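Local coordinates for protein putative dehydratase (Mesorhizobium loti, PDB 2POZ) that is of unproven function but, as a member of the mandelate racemase/muconate lactonizing enzyme branch of the enolase superfamily, probably acts as a lyase or dehydratase, at residues P111-F116 with L321-T326; L313-T318 with G356-P361; S66-L71 with D102-C107. All blocks are in the same frame, centred on the assembly; numbering follows the deposited sequence.

Overall arrangement
Contacts 1 and 2 lie about 12 Å apart, centre to centre, and share helix 312-324: its start serves contact 2, its end contact 1. They also touch directly, through a probable hydrogen bond from Tyr113 OH to Pro361 O (3.0 Å) and through Ala323 CB against Met360 SE (3.6 Å). Contact 3 belongs to the N-terminal domain, about 15 Å from the centre of contact 1, which it meets where Leu115 CD1 packs on Lys104 CG at 3.9 Å; both adjoin the second subunit. Contacts 2 and 3 do not touch, their nearest atoms being about 6 Å apart. Contact 1 thus connects the N-terminal domain with the barrel.

Contact 1 (P111-F116 with L321-T326); sequences PVYELF and LEANIT
Asn324 reaches across to Phe116 with its amide nitrogen: ND2 donates a weak hydrogen bond to Phe116 O at 3.1 Å, bent to 137° at the hydrogen. The same amide lies alongside the Phe116 side chain, with ND2 3.5 Å from Phe116 CB. Next to it, the methyl of Ala323 meets the Tyr113 ring obliquely, CB to CD2 at 3.7 Å. These are the points where the two chain segments press together, and all four residues are buried.

The Asn324 amide is held from several directions, since ND2 also donates to Gly118 O and OD1 accepts from Lys291 NZ. A leucine here would probably leave Phe116 O and Gly118 O without this shared donor and take one oxygen partner away from Lys291 NZ. Tyr113 CG sits between its own N and carbonyl carbon (chi1 56°), which brings the ring over Pro111, whose CB lies 3.4 Å above the ring plane at its centre. Phe116 is backed by Val112 CG1 on one face and by an edge-to-face Trp101. The contact is an interdomain seam of the enolase superfamily, joining the N-terminal domain to a barrel helix.

Contact 2 (L313-T318 with G356-P361); sequences LIETAT and GYFEMP
Thr316 OG1 is hydrogen-bonded to Ser312 O in its own helix, while the methyl of the same side chain meets Pro361 across the contact: CG2 approaches the proline ring at CG, 4.2 Å away. The polar branch of the threonine is thus engaged by the helix backbone, and the apolar branch is the one that does the touching. Between the segments themselves the meeting is loose and rests on van der Waals packing. Backbone bonds from Ala317 N to Leu313 O (2.9 Å) and from Thr318 N to Ile314 O (3.0 Å) keep the helix regular through both of its contact residues, Glu315 and Thr316.

Three residues before Pro361, the CB of Phe358 is directed at the helix, and the ring brings CZ to 4.2 Å from Glu315 OE1. Glu315 gets there as an extended chain beyond CG (chi2 180°), and its carboxylate plane stands 74° from that of the ring, in an oblique approach. The other carboxylate oxygen, OE2, has a long, weak ion pair with Lys338.

Further packing holds the aromatic side chain: Leu319 of the same helix touches it, and His333 meets it edge-to-face. The helix beginning is also tied to the N-terminal domain, because Ile314 N is hydrogen-bonded to Glu36 OE1. Helix 312-324 links strand 303-304 to strand 331-333, while strand 357-359 runs antiparallel to strand 123-128, as its backbone bond from Phe358 to Val124 attests. The contact therefore packs helix 312-324, late in the modified TIM-barrel domain of the enolase superfamily, against strand 357-359 of a mixed sheet and the loop after it that holds Pro361.

Contact 3 (S66-L71 with D102-C107); sequences SRIEEL and DIKGKC
Within the N-terminal domain characteristic of the enolase superfamily, the start of helix 68-78 packs beside the later part of helix 87-108, and one lysine of the latter bonds to the turn leading into the former. Lys104 NZ donates a hydrogen bond to Ser66 O at 3.0 Å. The ammonium lies in the carbonyl plane on a lone pair, with a C=O...N angle of 123°, and so comes in from the flank of the oxygen. Ser66 O is further approached by Ile68 N in a weak bond at 3.0 Å, part of the inverse gamma turn centred on Arg67, which is itself the N-cap of helix 68-78. The turn thus presents the carbonyl to the lysine just before the helix begins.

The reach of Lys104 depends on the bend at its far end. It leaves the helix straight through chi1 and chi2, then turns at chi3 (-77°) and chi4 (-73°), so that the ammonium curls round to the Ser66 carbonyl. Its methylenes meanwhile lie across Ile68, which comes obliquely from the other segment and also rests on Leu100 and Trp101 of helix 87-108. The buried aliphatic stem is therefore covered by hydrocarbon while the charge is carried to polar atoms.

This corner belongs to the subunit interface as well. Lys104 NZ forms a salt bridge with Glu114 OE1 of the second subunit, which probably offsets its positive charge, and Glu69 OE2 forms another with Lys291 of that same subunit. Ser66 OG is bound within its own chain, to Asp64 OD1, while Ser66 CB stays 3.9 Å from Lys104 NZ. The tightest apolar touch is that of Ile68 CD1 on Lys104 CE, at 3.5 Å.

Contact 1 (P111-F116 with L321-T326)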
# COMPACT_ATOMS: atom_id res chain seq x y z
N PRO A 111 -17.41 43.97 1.15
CA PRO A 111 -16.11 43.31 1.34
C PRO A 111 -16.08 42.00 0.56
O PRO A 111 -17.12 41.38 0.32
CB PRO A 111 -16.07 43.07 2.85
CG PRO A 111 -16.91 44.19 3.41
CD PRO A 111 -18.07 44.24 2.44
N VAL A 112 -14.89 41.57 0.15
CA VAL A 112 -14.79 40.32 -0.59
C VAL A 112 -15.33 39.15 0.25
O VAL A 112 -15.91 38.22 -0.31
CB VAL A 112 -13.33 40.02 -1.01
CG1 VAL A 112 -13.23 38.61 -1.59
CG2 VAL A 112 -12.88 41.04 -2.06
N TYR A 113 -15.17 39.20 1.57
CA TYR A 113 -15.68 38.09 2.36
C TYR A 113 -17.20 37.92 2.28
O TYR A 113 -17.70 36.83 2.55
CB TYR A 113 -15.22 38.18 3.83
CG TYR A 113 -15.56 39.46 4.55
CD1 TYR A 113 -16.88 39.79 4.87
CD2 TYR A 113 -14.55 40.32 4.97
CE1 TYR A 113 -17.18 40.94 5.59
CE2 TYR A 113 -14.83 41.47 5.70
CZ TYR A 113 -16.15 41.77 6.01
OH TYR A 113 -16.41 42.91 6.74
N GLU A 114 -17.93 38.97 1.92
CA GLU A 114 -19.38 38.85 1.78
C GLU A 114 -19.68 38.03 0.53
O GLU A 114 -20.62 37.23 0.51
CB GLU A 114 -20.06 40.22 1.67
CG GLU A 114 -20.24 40.96 2.98
CD GLU A 114 -20.91 40.12 4.06
OE1 GLU A 114 -21.80 39.30 3.74
OE2 GLU A 114 -20.56 40.29 5.25
N LEU A 115 -18.88 38.22 -0.52
CA LEU A 115 -19.06 37.49 -1.77
C LEU A 115 -18.78 36.00 -1.53
O LEU A 115 -19.43 35.14 -2.12
CB LEU A 115 -18.09 38.01 -2.84
CG LEU A 115 -18.15 39.50 -3.19
CD1 LEU A 115 -17.07 39.85 -4.20
CD2 LEU A 115 -19.53 39.84 -3.74
N PHE A 116 -17.81 35.73 -0.67
CA PHE A 116 -17.37 34.38 -0.31
C PHE A 116 -18.35 33.63 0.60
O PHE A 116 -18.10 32.47 0.95
CB PHE A 116 -16.00 34.45 0.39
CG PHE A 116 -14.84 34.65 -0.55
CD1 PHE A 116 -15.05 34.89 -1.91
CD2 PHE A 116 -13.53 34.60 -0.07
CE1 PHE A 116 -13.97 35.07 -2.78
CE2 PHE A 116 -12.45 34.78 -0.93
CZ PHE A 116 -12.67 35.02 -2.29
N LEU A 321 -9.92 36.62 3.79
CA LEU A 321 -10.04 35.17 3.85
C LEU A 321 -10.32 34.69 5.27
O LEU A 321 -11.23 33.90 5.50
CB LEU A 321 -8.74 34.53 3.34
CG LEU A 321 -8.61 33.01 3.37
CD1 LEU A 321 -9.14 32.41 2.08
CD2 LEU A 321 -7.14 32.63 3.55
N GLU A 322 -9.53 35.18 6.23
CA GLU A 322 -9.67 34.77 7.62
C GLU A 322 -11.00 35.16 8.24
O GLU A 322 -11.40 34.63 9.28
CB GLU A 322 -8.50 35.34 8.43
CG GLU A 322 -7.15 35.00 7.82
CD GLU A 322 -5.98 35.55 8.61
OE1 GLU A 322 -6.07 36.70 9.10
OE2 GLU A 322 -4.97 34.83 8.73
N ALA A 323 -11.70 36.09 7.61
CA ALA A 323 -13.00 36.51 8.12
C ALA A 323 -14.05 35.48 7.69
O ALA A 323 -15.08 35.33 8.35
CB ALA A 323 -13.37 37.88 7.56
N ASN A 324 -13.74 34.76 6.62
CA ASN A 324 -14.68 33.81 6.03
C ASN A 324 -14.51 32.30 6.22
O ASN A 324 -15.50 31.57 6.33
CB ASN A 324 -14.78 34.15 4.53
CG ASN A 324 -15.67 33.20 3.75
OD1 ASN A 324 -15.20 32.19 3.22
ND2 ASN A 324 -16.95 33.52 3.68
N ILE A 325 -13.27 31.80 6.27
CA ILE A 325 -13.07 30.36 6.41
C ILE A 325 -13.51 29.78 7.75
O ILE A 325 -13.35 30.39 8.81
CB ILE A 325 -11.59 29.97 6.15
CG1 ILE A 325 -10.66 30.77 7.05
CG2 ILE A 325 -11.24 30.21 4.68
CD1 ILE A 325 -9.20 30.35 6.94
N THR A 326 -14.07 28.58 7.68
CA THR A 326 -14.56 27.91 8.87
C THR A 326 -13.47 27.23 9.70
O THR A 326 -13.64 27.05 10.90
CB THR A 326 -15.64 26.87 8.50
OG1 THR A 326 -15.15 26.05 7.44
CG2 THR A 326 -16.91 27.56 8.02

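Contact 2 (L313-T318 with G356-P361)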
# COMPACT_ATOMS: atom_id res chain seq x y z
N LEU A 313 -0.97 45.81 2.28
CA LEU A 313 -1.96 45.33 1.32
C LEU A 313 -2.22 43.83 1.45
O LEU A 313 -3.35 43.42 1.70
CB LEU A 313 -1.52 45.66 -0.12
CG LEU A 313 -2.45 45.14 -1.24
CD1 LEU A 313 -3.87 45.63 -1.01
CD2 LEU A 313 -1.94 45.61 -2.60
N ILE A 314 -1.19 43.01 1.30
CA ILE A 314 -1.41 41.56 1.41
C ILE A 314 -1.93 41.15 2.78
O ILE A 314 -2.66 40.17 2.90
CB ILE A 314 -0.15 40.74 1.05
CG1 ILE A 314 -0.54 39.27 0.89
CG2 ILE A 314 0.91 40.89 2.13
CD1 ILE A 314 0.40 38.48 -0.01
N GLU A 315 -1.57 41.90 3.82
CA GLU A 315 -2.05 41.58 5.16
C GLU A 315 -3.56 41.83 5.23
O GLU A 315 -4.32 41.02 5.77
CB GLU A 315 -1.36 42.45 6.22
CG GLU A 315 0.12 42.19 6.38
CD GLU A 315 0.76 43.08 7.44
OE1 GLU A 315 0.21 43.13 8.57
OE2 GLU A 315 1.80 43.72 7.15
N THR A 316 -4.00 42.95 4.67
CA THR A 316 -5.41 43.29 4.67
C THR A 316 -6.20 42.31 3.81
O THR A 316 -7.30 41.89 4.17
CB THR A 316 -5.63 44.73 4.17
OG1 THR A 316 -4.93 45.63 5.03
CG2 THR A 316 -7.11 45.09 4.16
N ALA A 317 -5.64 41.95 2.66
CA ALA A 317 -6.29 41.00 1.76
C ALA A 317 -6.46 39.65 2.47
O ALA A 317 -7.48 38.98 2.31
CB ALA A 317 -5.46 40.83 0.50
N THR A 318 -5.46 39.27 3.24
CA THR A 318 -5.50 38.00 3.97
C THR A 318 -6.65 38.01 4.98
O THR A 318 -7.25 36.97 5.24
CB THR A 318 -4.16 37.74 4.69
OG1 THR A 318 -3.13 37.55 3.70
CG2 THR A 318 -4.25 36.49 5.57
N GLY A 356 -2.40 42.21 19.80
CA GLY A 356 -2.27 40.98 19.03
C GLY A 356 -3.52 40.52 18.30
O GLY A 356 -3.63 39.36 17.91
N TYR A 357 -4.45 41.44 18.11
CA TYR A 357 -5.70 41.14 17.42
C TYR A 357 -5.94 42.12 16.28
O TYR A 357 -5.66 43.31 16.41
CB TYR A 357 -6.88 41.23 18.40
CG TYR A 357 -7.06 40.03 19.29
CD1 TYR A 357 -7.94 39.01 18.93
CD2 TYR A 357 -6.38 39.92 20.50
CE1 TYR A 357 -8.15 37.91 19.75
CE2 TYR A 357 -6.58 38.81 21.33
CZ TYR A 357 -7.47 37.82 20.95
OH TYR A 357 -7.67 36.72 21.75
N PHE A 358 -6.47 41.62 15.18
CA PHE A 358 -6.79 42.44 14.02
C PHE A 358 -8.30 42.45 13.81
O PHE A 358 -8.93 41.38 13.79
CB PHE A 358 -6.16 41.87 12.74
CG PHE A 358 -4.76 42.33 12.50
CD1 PHE A 358 -4.47 43.67 12.27
CD2 PHE A 358 -3.72 41.41 12.49
CE1 PHE A 358 -3.16 44.09 12.02
CE2 PHE A 358 -2.41 41.81 12.24
CZ PHE A 358 -2.13 43.15 12.00
N GLU A 359 -8.88 43.63 13.66
CA GLU A 359 -10.32 43.74 13.41
C GLU A 359 -10.53 43.54 11.91
O GLU A 359 -9.70 43.97 11.11
CB GLU A 359 -10.83 45.12 13.82
CG GLU A 359 -11.08 45.30 15.32
CD GLU A 359 -12.26 44.48 15.81
OE1 GLU A 359 -13.37 44.64 15.26
OE2 GLU A 359 -12.09 43.69 16.76
N MSE A 360 -11.62 42.90 11.52
CA MSE A 360 -11.89 42.68 10.10
C MSE A 360 -12.22 44.03 9.45
O MSE A 360 -13.00 44.81 9.98
CB MSE A 360 -13.08 41.73 9.91
CG MSE A 360 -12.94 40.39 10.63
SE MSE A 360 -11.34 39.42 10.12
CE MSE A 360 -10.12 40.15 11.42
N PRO A 361 -11.62 44.32 8.28
CA PRO A 361 -11.92 45.60 7.64
C PRO A 361 -13.35 45.57 7.10
O PRO A 361 -13.87 44.50 6.79
CB PRO A 361 -10.87 45.67 6.54
CG PRO A 361 -10.73 44.25 6.14
CD PRO A 361 -10.69 43.52 7.47

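Contact 3 (S66-L71 with D102-C107)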
# COMPACT_ATOMS: atom_id res chain seq x y z
N SER A 66 -14.81 40.95 -14.30
CA SER A 66 -15.80 40.21 -13.52
C SER A 66 -15.67 38.69 -13.71
O SER A 66 -16.10 37.92 -12.86
CB SER A 66 -17.22 40.65 -13.88
OG SER A 66 -17.59 40.15 -15.16
N ARG A 67 -15.09 38.27 -14.84
CA ARG A 67 -14.92 36.83 -15.11
C ARG A 67 -13.62 36.33 -14.46
O ARG A 67 -12.67 35.95 -15.13
CB ARG A 67 -14.87 36.59 -16.63
CG ARG A 67 -16.21 36.82 -17.35
CD ARG A 67 -16.11 36.44 -18.83
NE ARG A 67 -15.88 37.60 -19.68
CZ ARG A 67 -15.53 37.53 -20.97
NH1 ARG A 67 -15.37 36.35 -21.56
NH2 ARG A 67 -15.36 38.65 -21.67
N ILE A 68 -13.60 36.34 -13.13
CA ILE A 68 -12.41 35.93 -12.41
C ILE A 68 -12.01 34.47 -12.62
O ILE A 68 -10.85 34.19 -12.92
CB ILE A 68 -12.57 36.21 -10.91
CG1 ILE A 68 -13.00 37.66 -10.70
CG2 ILE A 68 -11.25 35.93 -10.19
CD1 ILE A 68 -13.09 38.09 -9.24
N GLU A 69 -12.94 33.55 -12.46
CA GLU A 69 -12.62 32.13 -12.65
C GLU A 69 -12.08 31.91 -14.06
O GLU A 69 -11.14 31.15 -14.26
CB GLU A 69 -13.85 31.25 -12.42
CG GLU A 69 -14.26 31.08 -10.95
CD GLU A 69 -13.49 29.97 -10.23
OE1 GLU A 69 -12.68 29.27 -10.88
OE2 GLU A 69 -13.72 29.79 -9.02
N GLU A 70 -12.68 32.56 -15.06
CA GLU A 70 -12.23 32.39 -16.43
C GLU A 70 -10.80 32.90 -16.64
O GLU A 70 -9.99 32.24 -17.28
CB GLU A 70 -13.16 33.11 -17.42
CG GLU A 70 -12.80 32.85 -18.88
CD GLU A 70 -13.77 33.49 -19.86
OE1 GLU A 70 -13.78 34.73 -19.97
OE2 GLU A 70 -14.54 32.74 -20.51
N LEU A 71 -10.52 34.08 -16.10
CA LEU A 71 -9.19 34.67 -16.23
C LEU A 71 -8.13 33.80 -15.56
O LEU A 71 -7.04 33.62 -16.09
CB LEU A 71 -9.17 36.08 -15.61
CG LEU A 71 -9.62 37.26 -16.47
CD1 LEU A 71 -8.72 37.38 -17.68
CD2 LEU A 71 -11.06 37.08 -16.90
N ASP A 102 -10.92 42.47 -5.70
CA ASP A 102 -11.02 43.82 -5.15
C ASP A 102 -12.00 44.62 -6.04
O ASP A 102 -12.90 45.30 -5.55
CB ASP A 102 -9.63 44.46 -5.13
CG ASP A 102 -9.56 45.71 -4.27
OD1 ASP A 102 -10.40 45.88 -3.35
OD2 ASP A 102 -8.64 46.52 -4.51
N ILE A 103 -11.83 44.51 -7.35
CA ILE A 103 -12.70 45.21 -8.29
C ILE A 103 -14.14 44.74 -8.19
O ILE A 103 -15.08 45.55 -8.21
CB ILE A 103 -12.19 45.05 -9.74
CG1 ILE A 103 -10.92 45.89 -9.93
CG2 ILE A 103 -13.29 45.47 -10.73
CD1 ILE A 103 -10.18 45.61 -11.21
N LYS A 104 -14.33 43.43 -8.07
CA LYS A 104 -15.67 42.88 -7.97
C LYS A 104 -16.36 43.37 -6.69
O LYS A 104 -17.53 43.74 -6.72
CB LYS A 104 -15.63 41.35 -7.99
CG LYS A 104 -17.02 40.69 -8.03
CD LYS A 104 -16.92 39.17 -8.11
CE LYS A 104 -16.55 38.70 -9.50
NZ LYS A 104 -17.70 38.84 -10.45
N GLY A 105 -15.63 43.37 -5.58
CA GLY A 105 -16.21 43.83 -4.33
C GLY A 105 -16.58 45.31 -4.41
O GLY A 105 -17.64 45.72 -3.93
N LYS A 106 -15.70 46.11 -5.01
CA LYS A 106 -15.97 47.54 -5.16
C LYS A 106 -17.20 47.75 -6.04
O LYS A 106 -18.00 48.65 -5.79
CB LYS A 106 -14.76 48.25 -5.76
CG LYS A 106 -13.58 48.39 -4.80
CD LYS A 106 -12.47 49.23 -5.40
CE LYS A 106 -11.27 49.31 -4.47
NZ LYS A 106 -10.14 50.01 -5.15
N CYS A 107 -17.35 46.93 -7.07
CA CYS A 107 -18.49 47.05 -7.97
C CYS A 107 -19.80 46.75 -7.24
O CYS A 107 -20.79 47.44 -7.44
CB CYS A 107 -18.37 46.10 -9.16
SG CYS A 107 -17.17 46.59 -10.40